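Local coordinates for L-arabinose ABC transporter, periplasmic L-arabinose-binding protein (Burkholderia thailandensis, PDB 4KZK) that binds beta-D-galactose and probably captures L-arabinose and related sugars in the periplasm for uptake by an ABC transporter, at residues K118-D123 / Y303-Q308; A219-F224 / V247-G252. All blocks are in the same frame, centred on the assembly; numbering follows the deposited sequence.

Contact 1: residues K118-D123 / Y303-Q308. With GAL (beta-D-galactopyranose), chain B.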
loop_
_atom_site.group_PDB
_atom_site.type_symbol
_atom_site.label_atom_id
_atom_site.label_comp_id
_atom_site.label_asym_id
_atom_site.label_seq_id
_atom_site.Cartn_x
_atom_site.Cartn_y
_atom_site.Cartn_z
ATOM N N LYS A 118 22.112 11.124 -1.233
ATOM C CA LYS A 118 21.939 9.671 -1.272
ATOM C C LYS A 118 20.463 9.381 -1.463
ATOM O O LYS A 118 19.636 10.153 -0.982
ATOM C CB LYS A 118 22.458 9.030 0.005
ATOM C CG LYS A 118 23.975 9.067 0.034
ATOM C CD LYS A 118 24.586 8.595 1.328
ATOM C CE LYS A 118 26.080 8.374 1.167
ATOM N NZ LYS A 118 26.811 9.641 0.921
ATOM N N LEU A 119 20.173 8.305 -2.192
ATOM C CA LEU A 119 18.813 7.976 -2.631
ATOM C C LEU A 119 18.382 6.589 -2.144
ATOM O O LEU A 119 19.064 5.595 -2.404
ATOM C CB LEU A 119 18.739 8.024 -4.163
ATOM C CG LEU A 119 17.432 7.548 -4.805
ATOM C CD1 LEU A 119 16.259 8.421 -4.401
ATOM C CD2 LEU A 119 17.564 7.462 -6.313
ATOM N N MET A 120 17.216 6.545 -1.489
ATOM C CA MET A 120 16.575 5.320 -1.010
ATOM C C MET A 120 15.102 5.351 -1.411
ATOM O O MET A 120 14.512 6.413 -1.464
ATOM C CB MET A 120 16.673 5.263 0.508
ATOM C CG MET A 120 16.016 4.061 1.155
ATOM S SD MET A 120 16.335 4.085 2.920
ATOM C CE MET A 120 18.098 3.785 2.943
ATOM N N SER A 121 14.546 4.188 -1.723
ATOM C CA SER A 121 13.114 4.076 -2.051
ATOM C C SER A 121 12.361 3.356 -0.949
ATOM O O SER A 121 12.919 2.529 -0.203
ATOM C CB SER A 121 12.904 3.364 -3.391
ATOM O OG SER A 121 13.489 2.098 -3.358
ATOM N N VAL A 122 11.083 3.678 -0.843
ATOM C CA VAL A 122 10.193 3.017 0.111
ATOM C C VAL A 122 8.884 2.713 -0.612
ATOM O O VAL A 122 8.406 3.520 -1.423
ATOM C CB VAL A 122 10.024 3.858 1.406
ATOM C CG1 VAL A 122 9.310 5.168 1.150
ATOM C CG2 VAL A 122 9.355 3.045 2.498
ATOM N N ASP A 123 8.340 1.534 -0.305
ATOM C CA ASP A 123 7.062 1.006 -0.798
ATOM C C ASP A 123 7.113 0.548 -2.236
ATOM O O ASP A 123 6.940 -0.624 -2.495
ATOM C CB ASP A 123 5.918 1.989 -0.559
ATOM C CG ASP A 123 5.882 2.452 0.866
ATOM O OD1 ASP A 123 5.746 1.576 1.760
ATOM O OD2 ASP A 123 6.049 3.654 1.126
ATOM N N TYR A 303 20.245 8.052 7.559
ATOM C CA TYR A 303 21.097 8.823 8.467
ATOM C C TYR A 303 22.487 8.198 8.608
ATOM O O TYR A 303 23.518 8.867 8.445
ATOM C CB TYR A 303 20.433 8.942 9.839
ATOM C CG TYR A 303 21.269 9.749 10.811
ATOM C CD1 TYR A 303 21.235 11.138 10.802
ATOM C CD2 TYR A 303 22.096 9.121 11.717
ATOM C CE1 TYR A 303 22.010 11.881 11.683
ATOM C CE2 TYR A 303 22.881 9.853 12.598
ATOM C CZ TYR A 303 22.821 11.234 12.580
ATOM O OH TYR A 303 23.602 11.963 13.454
ATOM N N ASP A 304 22.513 6.906 8.904
ATOM C CA ASP A 304 23.771 6.185 9.103
ATOM C C ASP A 304 24.571 6.089 7.799
ATOM O O ASP A 304 25.800 6.071 7.822
ATOM C CB ASP A 304 23.504 4.782 9.641
ATOM C CG ASP A 304 23.067 4.778 11.102
ATOM O OD1 ASP A 304 23.176 5.824 11.786
ATOM O OD2 ASP A 304 22.620 3.714 11.570
ATOM N N TRP A 305 23.877 6.019 6.669
ATOM C CA TRP A 305 24.528 6.008 5.354
ATOM C C TRP A 305 25.247 7.339 5.101
ATOM O O TRP A 305 26.409 7.368 4.655
ATOM C CB TRP A 305 23.484 5.746 4.266
ATOM C CG TRP A 305 23.987 5.428 2.893
ATOM C CD1 TRP A 305 25.270 5.140 2.507
ATOM C CD2 TRP A 305 23.188 5.327 1.712
ATOM N NE1 TRP A 305 25.308 4.889 1.154
ATOM C CE2 TRP A 305 24.040 4.999 0.645
ATOM C CE3 TRP A 305 21.829 5.508 1.450
ATOM C CZ2 TRP A 305 23.570 4.837 -0.663
ATOM C CZ3 TRP A 305 21.368 5.354 0.158
ATOM C CH2 TRP A 305 22.232 5.017 -0.883
ATOM N N ILE A 306 24.558 8.438 5.408
ATOM C CA ILE A 306 25.126 9.783 5.273
ATOM C C ILE A 306 26.299 10.013 6.217
ATOM O O ILE A 306 27.366 10.489 5.793
ATOM C CB ILE A 306 24.061 10.873 5.544
ATOM C CG1 ILE A 306 23.010 10.861 4.420
ATOM C CG2 ILE A 306 24.691 12.257 5.627
ATOM C CD1 ILE A 306 21.703 11.536 4.778
ATOM N N THR A 307 26.098 9.704 7.497
ATOM C CA THR A 307 27.042 10.128 8.546
ATOM C C THR A 307 28.203 9.166 8.808
ATOM O O THR A 307 29.268 9.599 9.251
ATOM C CB THR A 307 26.304 10.390 9.875
ATOM O OG1 THR A 307 25.633 9.198 10.299
ATOM C CG2 THR A 307 25.298 11.523 9.714
ATOM N N GLN A 308 28.008 7.872 8.563
ATOM C CA GLN A 308 29.057 6.877 8.805
ATOM C C GLN A 308 29.401 6.042 7.558
ATOM O O GLN A 308 30.236 5.134 7.616
ATOM C CB GLN A 308 28.652 5.970 9.980
HETATM C C1 GAL B . 2.079 1.574 -1.588
HETATM C C2 GAL B . 0.609 1.924 -1.375
HETATM C C3 GAL B . 0.408 2.281 0.105
HETATM C C4 GAL B . 0.934 1.150 0.984
HETATM C C5 GAL B . 2.392 0.895 0.646
HETATM C C6 GAL B . 2.962 -0.267 1.447
HETATM O O1 GAL B . 2.215 1.134 -2.925
HETATM O O2 GAL B . 0.293 3.022 -2.200
HETATM O O3 GAL B . -0.969 2.557 0.392
HETATM O O4 GAL B . 0.152 -0.009 0.834
HETATM O O5 GAL B . 2.473 0.521 -0.722
HETATM O O6 GAL B . 4.322 -0.491 1.113
#

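Contact 2: residues A219-F224 / V247-G252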
loop_
_atom_site.group_PDB
_atom_site.type_symbol
_atom_site.label_atom_id
_atom_site.label_comp_id
_atom_site.label_asym_id
_atom_site.label_seq_id
_atom_site.Cartn_x
_atom_site.Cartn_y
_atom_site.Cartn_z
ATOM N N ALA A 219 -13.949 1.516 -11.121
ATOM C CA ALA A 219 -13.729 0.186 -11.666
ATOM C C ALA A 219 -14.699 -0.841 -11.093
ATOM O O ALA A 219 -15.167 -1.717 -11.799
ATOM C CB ALA A 219 -12.299 -0.240 -11.431
ATOM N N ALA A 220 -15.001 -0.740 -9.804
ATOM C CA ALA A 220 -15.917 -1.707 -9.177
ATOM C C ALA A 220 -17.314 -1.592 -9.770
ATOM O O ALA A 220 -17.942 -2.606 -10.061
ATOM C CB ALA A 220 -15.947 -1.539 -7.664
ATOM N N ASN A 221 -17.783 -0.362 -9.969
ATOM C CA ASN A 221 -19.112 -0.141 -10.515
ATOM C C ASN A 221 -19.245 -0.741 -11.909
ATOM O O ASN A 221 -20.282 -1.323 -12.230
ATOM C CB ASN A 221 -19.466 1.342 -10.514
ATOM C CG ASN A 221 -20.118 1.769 -9.217
ATOM O OD1 ASN A 221 -20.892 1.006 -8.630
ATOM N ND2 ASN A 221 -19.817 2.978 -8.760
ATOM N N ILE A 222 -18.191 -0.626 -12.712
ATOM C CA ILE A 222 -18.191 -1.244 -14.036
ATOM C C ILE A 222 -18.343 -2.762 -13.918
ATOM O O ILE A 222 -19.115 -3.383 -14.653
ATOM C CB ILE A 222 -16.926 -0.881 -14.849
ATOM C CG1 ILE A 222 -16.984 0.594 -15.253
ATOM C CG2 ILE A 222 -16.789 -1.778 -16.085
ATOM C CD1 ILE A 222 -15.724 1.138 -15.894
ATOM N N ALA A 223 -17.623 -3.356 -12.976
ATOM C CA ALA A 223 -17.661 -4.800 -12.783
ATOM C C ALA A 223 -19.010 -5.280 -12.249
ATOM O O ALA A 223 -19.534 -6.307 -12.698
ATOM C CB ALA A 223 -16.552 -5.221 -11.828
ATOM N N PHE A 224 -19.555 -4.573 -11.257
ATOM C CA PHE A 224 -20.851 -4.978 -10.694
ATOM C C PHE A 224 -21.937 -4.944 -11.751
ATOM O O PHE A 224 -22.789 -5.835 -11.808
ATOM C CB PHE A 224 -21.258 -4.086 -9.525
ATOM C CG PHE A 224 -20.410 -4.251 -8.296
ATOM C CD1 PHE A 224 -20.092 -5.518 -7.816
ATOM C CD2 PHE A 224 -19.950 -3.135 -7.587
ATOM C CE1 PHE A 224 -19.316 -5.678 -6.684
ATOM C CE2 PHE A 224 -19.170 -3.298 -6.441
ATOM C CZ PHE A 224 -18.859 -4.576 -5.992
ATOM N N VAL A 247 -16.090 -1.288 -1.723
ATOM C CA VAL A 247 -17.115 -1.417 -0.698
ATOM C C VAL A 247 -18.179 -0.317 -0.908
ATOM O O VAL A 247 -19.389 -0.585 -0.886
ATOM C CB VAL A 247 -16.517 -1.391 0.728
ATOM C CG1 VAL A 247 -17.597 -1.324 1.816
ATOM C CG2 VAL A 247 -15.622 -2.617 0.952
ATOM N N ARG A 248 -17.738 0.920 -1.140
ATOM C CA ARG A 248 -18.674 2.004 -1.418
ATOM C C ARG A 248 -19.481 1.747 -2.687
ATOM O O ARG A 248 -20.682 2.016 -2.725
ATOM C CB ARG A 248 -17.953 3.346 -1.567
ATOM C CG ARG A 248 -17.364 3.893 -0.278
ATOM C CD ARG A 248 -18.424 4.292 0.743
ATOM N NE ARG A 248 -18.650 3.245 1.730
ATOM C CZ ARG A 248 -17.806 2.967 2.726
ATOM N NH1 ARG A 248 -18.057 1.968 3.551
ATOM N NH2 ARG A 248 -16.687 3.656 2.896
ATOM N N ALA A 249 -18.824 1.261 -3.733
ATOM C CA ALA A 249 -19.539 0.971 -4.974
ATOM C C ALA A 249 -20.610 -0.091 -4.730
ATOM O O ALA A 249 -21.774 0.083 -5.130
ATOM C CB ALA A 249 -18.567 0.544 -6.052
ATOM N N GLY A 250 -20.255 -1.151 -3.999
ATOM C CA GLY A 250 -21.214 -2.207 -3.690
ATOM C C GLY A 250 -22.413 -1.662 -2.949
ATOM O O GLY A 250 -23.551 -2.005 -3.243
ATOM N N GLU A 251 -22.167 -0.816 -1.959
ATOM C CA GLU A 251 -23.256 -0.249 -1.182
ATOM C C GLU A 251 -24.264 0.480 -2.072
ATOM O O GLU A 251 -25.498 0.359 -1.886
ATOM C CB GLU A 251 -22.716 0.682 -0.099
ATOM C CG GLU A 251 -21.977 -0.052 1.016
ATOM C CD GLU A 251 -21.160 0.882 1.885
ATOM O OE1 GLU A 251 -21.152 2.100 1.609
ATOM O OE2 GLU A 251 -20.538 0.401 2.843
ATOM N N GLY A 252 -23.747 1.220 -3.051
ATOM C CA GLY A 252 -24.582 1.941 -4.011
ATOM C C GLY A 252 -25.443 1.040 -4.884
ATOM O O GLY A 252 -26.430 1.494 -5.451
HETATM O O HOH W 1 -22.279 2.361 -6.656
#

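Contact 1: residues K118-D123 / Y303-Q308
K118 and W305 bring the first strand residues against the last turns of helix 291-308. The strand 118-122 and the helix segment run nearly antiparallel, at 164°, with axes 9.7 Å apart at closest approach. Their backbones come nearest at K118 and I306, where the CA atoms lie 7.3 Å apart. K118 lays its aliphatic chain over one face of the W305 indole. K118 CD sits 3.5 Å from the centroid of the five-membered ring of W305, a CH-pi contact almost on the ring normal. The K118 chain is extended up to CE and bends only at its last torsion (chi4 67°). NZ ends farther out, at most a weak cation-pi partner. K118 CD also touches I306 CG1 at 4.1 Å. This is the helix-on-strand layering of an alpha/beta lobe in a type I periplasmic binding protein. L119 O meets the edge of the indole in its plane, 3.5 Å from W305 CZ3. M120 CE approaches W305 CE3 obliquely at 4.4 Å. Farther along segment 118-123, D123 lies in the sugar cleft. There D123 OD1 accepts a 2.6 Å hydrogen bond from O6 of the bound galactose, and W50 and H294 also bond to this oxygen.

Contact 2: residues A219-F224 / V247-G252
A220 meets A249 where helices 213-226 and 240-252 pack. The two helix segments cross at -43°, with axes 8.7 Å apart at closest approach. A220 CB lies 3.7 Å from A249 CB, so two small side chains meet methyl to methyl. Next comes N221, with N221 CA 5.7 Å from A249 CA. Its amide reaches over the A249 methyl, with N221 OD1 3.5 Å from A249 CB. A water joins the same two residues. It donates one hydrogen bond of 2.8 Å to N221 OD1 and another to A249 O, tying the side chain to the opposing backbone. F224, one turn after A220, ends this side of the contact. Its CG is anti to the carbonyl carbon (chi1 -69°), and the ring extends toward the second helix. The ring edge meets A249 CB, and F224 CE2 comes within 3.4 Å of G250 N. F224 also packs edge-to-face with W233. On the second helix, R248 grips E251 side-on through NE and NH1, a salt bridge within one turn. The two helices follow parallel strands 203-207 and 233-236, as successive crossover helices in the Rossmann-like lobe of a type I periplasmic binding protein.

The two contacts lie on opposite sides of the chain's centre, with their own centres about 41 Å apart and no atoms touching. Contact 2 is nested within the chain loop that contact 1 closes. They share no helix or strand, and each lies in a different lobe. Contact 1 includes strand 118-122 of one half of the sheet, while contact 2 packs on the half that holds 170-175 and 260-264. Contact 1 joins a strand to a helix and is only partly buried. A lysine chain and an indole dominate it, although its first segment leads on to the sugar. Contact 2 joins two helices and is mostly buried. Alanines and a phenylalanine make up its apolar part, and an asparagine with one bridging water its polar edge.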